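3-hydroxyisobutyrate dehydrogenase (Thermus thermophilus, PDB 2CVZ) probably catalyses the NADP-dependent oxidation of 3-hydroxyisobutyrate in valine catabolism, and binds NADPH through a pocket that includes an N-terminal Rossmann-type domain. Local coordinates at residues A47-L50 with E51-A54; A36-H39 with Q40-G44. All coordinates share one frame; numbering follows the deposited sequence.

Contact 1: A47-L50 with E51-A54; sequences AVPL and ERVA
Val48 and Arg52 meet because of how each is turned about its first side-chain bond. In Val48, CG1 stands anti to the carbonyl carbon (chi1 -59°), and both methyls face the arginine. In Arg52, CG is likewise anti to its own carbonyl carbon, and a bend at chi3 (59°) brings the guanidinium beside Val48 CG1. The two side chains cross at about a right angle. Val48 CG1 lies 3.3 Å from Arg52 NH1, while Val48 CG2 packs on Arg52 CB at 3.6 Å. The ring of Pro49 adds a looser contact, its CG 4.0 Å from Arg52 CG. The polar end of Arg52 is held by charge: NH1 forms a salt bridge with Glu46 and NE another with Glu55. With Arg52 replaced by alanine, Glu46 and Glu55 would probably lose this salt-bridge partner, and Val48 CG1 the guanidinium packed beside it.

The backbone turns here. Arg52 N donates to Pro49 O at 3.0 Å. Val53 N donates to Leu50 O at 3.1 Å. Both bonds run from residue i+3 back to i, over backbone angles that are helical at 51-54. On the far side of the turn, Leu50 CD1 touches Val53 CG2 at 4.1 Å.

Residues 48-54 lie in the connection from strand 46-47 to strand 58-61 of the Rossmann-type cofactor domain. Val48 packs on Leu27 of strand 26-29. Leu50 and Val53 both reach Ile7 of strand 4-7 and Leu76 of helix 66-76, so the turn lies against the sheet and that helix.

Contact 2: A36-H39 with Q40-G44; sequences ALRH and QEEFG
His39 O accepts a hydrogen bond from Phe43 N at 2.8 Å. Three more backbone bonds of the same i to i+4 kind run from Gln40 N to Ala36 O, from Glu41 N to Leu37 O and from Glu42 N to Arg38 O. Leu37 O has a second donor, a water 2.9 Å away. The same water donates to Glu41 OE2 at 2.8 Å and so ties this carboxylate back to the previous turn. The bend of Glu41 at chi2 (-63°) turns its carboxylate toward that water.

Arg38 and Glu42 lie side by side and point the same way. Arg38 NE is 4.1 Å from Glu42 OE1, too far for a salt bridge, though the opposite charges probably still attract. Tyr14 serves both: its hydroxyl bonds Glu42 OE1, and its ring makes a cation-pi contact with Arg38.

These residues belong to helix 34-43, the crossover helix between parallel strands 26-29 and 46-47 in the Rossmann-type fold. Gly44 ends it with positive phi, and its N bonds Gln40 O.

The main side-chain packing is between His39 and Phe43. Phe43 CD1 sits over the centre of the imidazole, 3.3 Å above its plane, and the two planes are inclined at 42°. Both ring nitrogens of His39 are engaged, ND1 with the hydroxyl of Ser45 and NE2 with the carbonyl of Tyr14, which should fix the imidazole's rotation. Beyond this pair, Phe43 reaches Ala21 and Arg22 of helix 13-23, and His39 touches Ala17.

Overall arrangement
From the N terminus, strand 4-7, helix 13-23 and strand 26-29 come first. Contact 2 then forms within helix 34-43, and contact 1 follows in the connection from strand 46-47 to strand 58-61. They neither nest nor cross. Neither closes a long loop: contact 2 is internal to a helix, contact 1 to a tight turn. Their centres are about 14 Å apart, but they touch: Ala47 N probably bonds Gln40 OE1 at 3.0 Å, and Ala47 CB packs near Ala36 O. This joins the crossover helix to strand 46-47, outermost in this chain's sheet on that side. Contact 2 faces helix 13-23, while contact 1 reaches strands 4-7 and 26-29 and helix 66-76. Both belong to the N-terminal Rossmann-type domain.

Contact 1: A47-L50 with E51-A54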
ATOM      1  N   ALA C  47      47.788  10.443  -6.509  1.00 26.50           N
ATOM      2  CA  ALA C  47      47.362   9.195  -5.887  1.00 26.09           C
ATOM      3  C   ALA C  47      48.362   8.868  -4.787  1.00 27.78           C
ATOM      4  O   ALA C  47      49.565   8.824  -5.033  1.00 26.63           O
ATOM      5  CB  ALA C  47      47.329   8.078  -6.924  1.00 26.50           C
ATOM      6  N   VAL C  48      47.869   8.646  -3.572  1.00 27.11           N
ATOM      7  CA  VAL C  48      48.745   8.343  -2.444  1.00 29.26           C
ATOM      8  C   VAL C  48      48.169   7.259  -1.541  1.00 30.82           C
ATOM      9  O   VAL C  48      46.978   6.958  -1.600  1.00 30.61           O
ATOM     10  CB  VAL C  48      48.970   9.594  -1.561  1.00 29.67           C
ATOM     11  CG1 VAL C  48      49.599  10.711  -2.375  1.00 30.27           C
ATOM     12  CG2 VAL C  48      47.643  10.048  -0.967  1.00 30.92           C
ATOM     13  N   PRO C  49      49.019   6.641  -0.699  1.00 32.29           N
ATOM     14  CA  PRO C  49      48.502   5.606   0.197  1.00 32.54           C
ATOM     15  C   PRO C  49      47.575   6.304   1.191  1.00 32.90           C
ATOM     16  O   PRO C  49      47.790   7.470   1.534  1.00 31.02           O
ATOM     17  CB  PRO C  49      49.767   5.049   0.851  1.00 33.55           C
ATOM     18  CG  PRO C  49      50.699   6.223   0.839  1.00 34.21           C
ATOM     19  CD  PRO C  49      50.474   6.796  -0.539  1.00 33.26           C
ATOM     20  N   LEU C  50      46.549   5.593   1.640  1.00 32.49           N
ATOM     21  CA  LEU C  50      45.562   6.145   2.558  1.00 32.73           C
ATOM     22  C   LEU C  50      46.098   7.029   3.681  1.00 32.65           C
ATOM     23  O   LEU C  50      45.488   8.043   4.015  1.00 32.76           O
ATOM     24  CB  LEU C  50      44.726   5.012   3.158  1.00 32.66           C
ATOM     25  CG  LEU C  50      43.542   5.444   4.024  1.00 33.70           C
ATOM     26  CD1 LEU C  50      42.620   6.352   3.222  1.00 33.28           C
ATOM     27  CD2 LEU C  50      42.794   4.215   4.509  1.00 34.36           C
ATOM     28  N   GLU C  51      47.236   6.657   4.257  1.00 32.62           N
ATOM     29  CA  GLU C  51      47.812   7.425   5.358  1.00 33.28           C
ATOM     30  C   GLU C  51      48.053   8.903   5.046  1.00 32.27           C
ATOM     31  O   GLU C  51      47.817   9.768   5.891  1.00 32.44           O
ATOM     32  CB  GLU C  51      49.130   6.791   5.814  1.00 35.99           C
ATOM     33  CG  GLU C  51      49.649   7.354   7.129  1.00 40.25           C
ATOM     34  CD  GLU C  51      51.095   6.982   7.399  1.00 42.73           C
ATOM     35  OE1 GLU C  51      51.441   5.790   7.255  1.00 43.22           O
ATOM     36  OE2 GLU C  51      51.884   7.884   7.761  1.00 43.18           O
ATOM     37  N   ARG C  52      48.526   9.192   3.838  1.00 30.34           N
ATOM     38  CA  ARG C  52      48.817  10.566   3.440  1.00 30.15           C
ATOM     39  C   ARG C  52      47.599  11.485   3.385  1.00 29.90           C
ATOM     40  O   ARG C  52      47.741  12.708   3.355  1.00 29.75           O
ATOM     41  CB  ARG C  52      49.524  10.585   2.083  1.00 30.06           C
ATOM     42  CG  ARG C  52      50.914   9.965   2.091  1.00 31.77           C
ATOM     43  CD  ARG C  52      51.686  10.403   0.860  1.00 31.42           C
ATOM     44  NE  ARG C  52      51.810  11.857   0.826  1.00 32.54           N
ATOM     45  CZ  ARG C  52      52.175  12.558  -0.240  1.00 31.27           C
ATOM     46  NH1 ARG C  52      52.460  11.940  -1.378  1.00 31.34           N
ATOM     47  NH2 ARG C  52      52.250  13.882  -0.167  1.00 31.90           N
ATOM     48  N   VAL C  53      46.406  10.901   3.368  1.00 29.81           N
ATOM     49  CA  VAL C  53      45.183  11.693   3.318  1.00 31.40           C
ATOM     50  C   VAL C  53      45.085  12.639   4.517  1.00 30.29           C
ATOM     51  O   VAL C  53      44.521  13.729   4.415  1.00 30.03           O
ATOM     52  CB  VAL C  53      43.937  10.775   3.273  1.00 31.61           C
ATOM     53  CG1 VAL C  53      42.663  11.601   3.386  1.00 31.36           C
ATOM     54  CG2 VAL C  53      43.933   9.988   1.971  1.00 32.74           C
ATOM     55  N   ALA C  54      45.651  12.225   5.647  1.00 31.21           N
ATOM     56  CA  ALA C  54      45.625  13.032   6.866  1.00 30.57           C
ATOM     57  C   ALA C  54      46.429  14.323   6.720  1.00 30.80           C
ATOM     58  O   ALA C  54      46.386  15.193   7.591  1.00 30.87           O
ATOM     59  CB  ALA C  54      46.157  12.218   8.039  1.00 32.08           C
TER

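Contact 2: A36-H39 with Q40-G44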
ATOM      1  N   ALA C  36      42.881   5.352  -8.650  1.00 24.70           N
ATOM      2  CA  ALA C  36      43.563   6.539  -8.152  1.00 24.32           C
ATOM      3  C   ALA C  36      44.632   6.964  -9.157  1.00 25.34           C
ATOM      4  O   ALA C  36      44.761   8.146  -9.475  1.00 24.82           O
ATOM      5  CB  ALA C  36      44.197   6.252  -6.796  1.00 23.14           C
ATOM      6  N   LEU C  37      45.389   5.993  -9.661  1.00 25.38           N
ATOM      7  CA  LEU C  37      46.438   6.278 -10.636  1.00 25.91           C
ATOM      8  C   LEU C  37      45.856   6.922 -11.889  1.00 25.46           C
ATOM      9  O   LEU C  37      46.409   7.890 -12.413  1.00 25.64           O
ATOM     10  CB  LEU C  37      47.177   4.992 -11.029  1.00 27.23           C
ATOM     11  CG  LEU C  37      48.034   4.313  -9.960  1.00 28.92           C
ATOM     12  CD1 LEU C  37      48.687   3.074 -10.556  1.00 30.37           C
ATOM     13  CD2 LEU C  37      49.096   5.277  -9.450  1.00 30.31           C
ATOM     14  N   ARG C  38      44.741   6.379 -12.367  1.00 25.19           N
ATOM     15  CA  ARG C  38      44.082   6.905 -13.551  1.00 25.62           C
ATOM     16  C   ARG C  38      43.607   8.336 -13.317  1.00 25.01           C
ATOM     17  O   ARG C  38      43.675   9.192 -14.189  1.00 23.23           O
ATOM     18  CB  ARG C  38      42.888   6.006 -13.873  1.00 28.80           C
ATOM     19  CG  ARG C  38      42.005   6.585 -14.977  1.00 33.86           C
ATOM     20  CD  ARG C  38      41.073   5.529 -15.581  1.00 39.28           C
ATOM     21  NE  ARG C  38      39.760   6.110 -15.879  1.00 43.89           N
ATOM     22  CZ  ARG C  38      38.700   5.611 -15.217  1.00 45.65           C
ATOM     23  NH1 ARG C  38      38.864   4.640 -14.335  1.00 47.10           N
ATOM     24  NH2 ARG C  38      37.481   6.106 -15.452  1.00 46.74           N
ATOM     25  N   HIS C  39      43.113   8.593 -12.109  1.00 23.59           N
ATOM     26  CA  HIS C  39      42.608   9.914 -11.747  1.00 23.47           C
ATOM     27  C   HIS C  39      43.743  10.940 -11.784  1.00 23.28           C
ATOM     28  O   HIS C  39      43.562  12.066 -12.252  1.00 23.19           O
ATOM     29  CB  HIS C  39      41.972   9.858 -10.350  1.00 21.32           C
ATOM     30  CG  HIS C  39      41.130  11.051 -10.015  1.00 19.94           C
ATOM     31  ND1 HIS C  39      41.663  12.240  -9.566  1.00 20.73           N
ATOM     32  CD2 HIS C  39      39.790  11.241 -10.080  1.00 18.61           C
ATOM     33  CE1 HIS C  39      40.688  13.110  -9.368  1.00 19.59           C
ATOM     34  NE2 HIS C  39      39.542  12.529  -9.674  1.00 17.85           N
ATOM     35  N   GLN C  40      44.910  10.542 -11.291  1.00 23.13           N
ATOM     36  CA  GLN C  40      46.073  11.421 -11.289  1.00 25.27           C
ATOM     37  C   GLN C  40      46.430  11.798 -12.722  1.00 26.17           C
ATOM     38  O   GLN C  40      46.727  12.951 -13.014  1.00 24.80           O
ATOM     39  CB  GLN C  40      47.266  10.728 -10.632  1.00 26.93           C
ATOM     40  CG  GLN C  40      48.560  11.523 -10.724  1.00 29.94           C
ATOM     41  CD  GLN C  40      49.711  10.855 -10.006  1.00 30.55           C
ATOM     42  OE1 GLN C  40      49.579  10.434  -8.856  1.00 30.30           O
ATOM     43  NE2 GLN C  40      50.857  10.767 -10.674  1.00 32.25           N
ATOM     44  N   GLU C  41      46.394  10.812 -13.613  1.00 26.70           N
ATOM     45  CA  GLU C  41      46.709  11.037 -15.020  1.00 27.18           C
ATOM     46  C   GLU C  41      45.655  11.891 -15.717  1.00 27.38           C
ATOM     47  O   GLU C  41      45.967  12.673 -16.616  1.00 27.11           O
ATOM     48  CB  GLU C  41      46.826   9.697 -15.754  1.00 27.78           C
ATOM     49  CG  GLU C  41      47.967   8.818 -15.285  1.00 27.43           C
ATOM     50  CD  GLU C  41      49.325   9.452 -15.519  1.00 29.24           C
ATOM     51  OE1 GLU C  41      49.589   9.896 -16.659  1.00 31.39           O
ATOM     52  OE2 GLU C  41      50.130   9.503 -14.568  1.00 27.67           O
ATOM     53  N   GLU C  42      44.406  11.751 -15.292  1.00 26.56           N
ATOM     54  CA  GLU C  42      43.321  12.488 -15.918  1.00 27.35           C
ATOM     55  C   GLU C  42      43.069  13.898 -15.388  1.00 26.45           C
ATOM     56  O   GLU C  42      42.677  14.775 -16.154  1.00 26.73           O
ATOM     57  CB  GLU C  42      42.022  11.681 -15.825  1.00 27.12           C
ATOM     58  CG  GLU C  42      40.907  12.215 -16.718  1.00 29.71           C
ATOM     59  CD  GLU C  42      39.635  11.388 -16.649  1.00 30.72           C
ATOM     60  OE1 GLU C  42      39.724  10.171 -16.389  1.00 31.09           O
ATOM     61  OE2 GLU C  42      38.546  11.955 -16.874  1.00 32.39           O
ATOM     62  N   PHE C  43      43.308  14.125 -14.098  1.00 25.88           N
ATOM     63  CA  PHE C  43      43.035  15.434 -13.506  1.00 25.00           C
ATOM     64  C   PHE C  43      44.177  16.191 -12.836  1.00 24.59           C
ATOM     65  O   PHE C  43      44.012  17.356 -12.475  1.00 23.91           O
ATOM     66  CB  PHE C  43      41.902  15.307 -12.486  1.00 25.61           C
ATOM     67  CG  PHE C  43      40.626  14.772 -13.056  1.00 25.52           C
ATOM     68  CD1 PHE C  43      40.248  13.455 -12.830  1.00 25.60           C
ATOM     69  CD2 PHE C  43      39.789  15.591 -13.805  1.00 26.70           C
ATOM     70  CE1 PHE C  43      39.051  12.961 -13.338  1.00 25.23           C
ATOM     71  CE2 PHE C  43      38.589  15.108 -14.317  1.00 26.65           C
ATOM     72  CZ  PHE C  43      38.219  13.788 -14.081  1.00 27.63           C
ATOM     73  N   GLY C  44      45.321  15.548 -12.638  1.00 23.72           N
ATOM     74  CA  GLY C  44      46.419  16.248 -11.993  1.00 24.08           C
ATOM     75  C   GLY C  44      46.416  16.109 -10.481  1.00 22.88           C
ATOM     76  O   GLY C  44      47.079  16.869  -9.769  1.00 23.01           O
TER
HETATM   77  O   HOH W   1      49.292   8.198 -12.266  1.00 32.01           O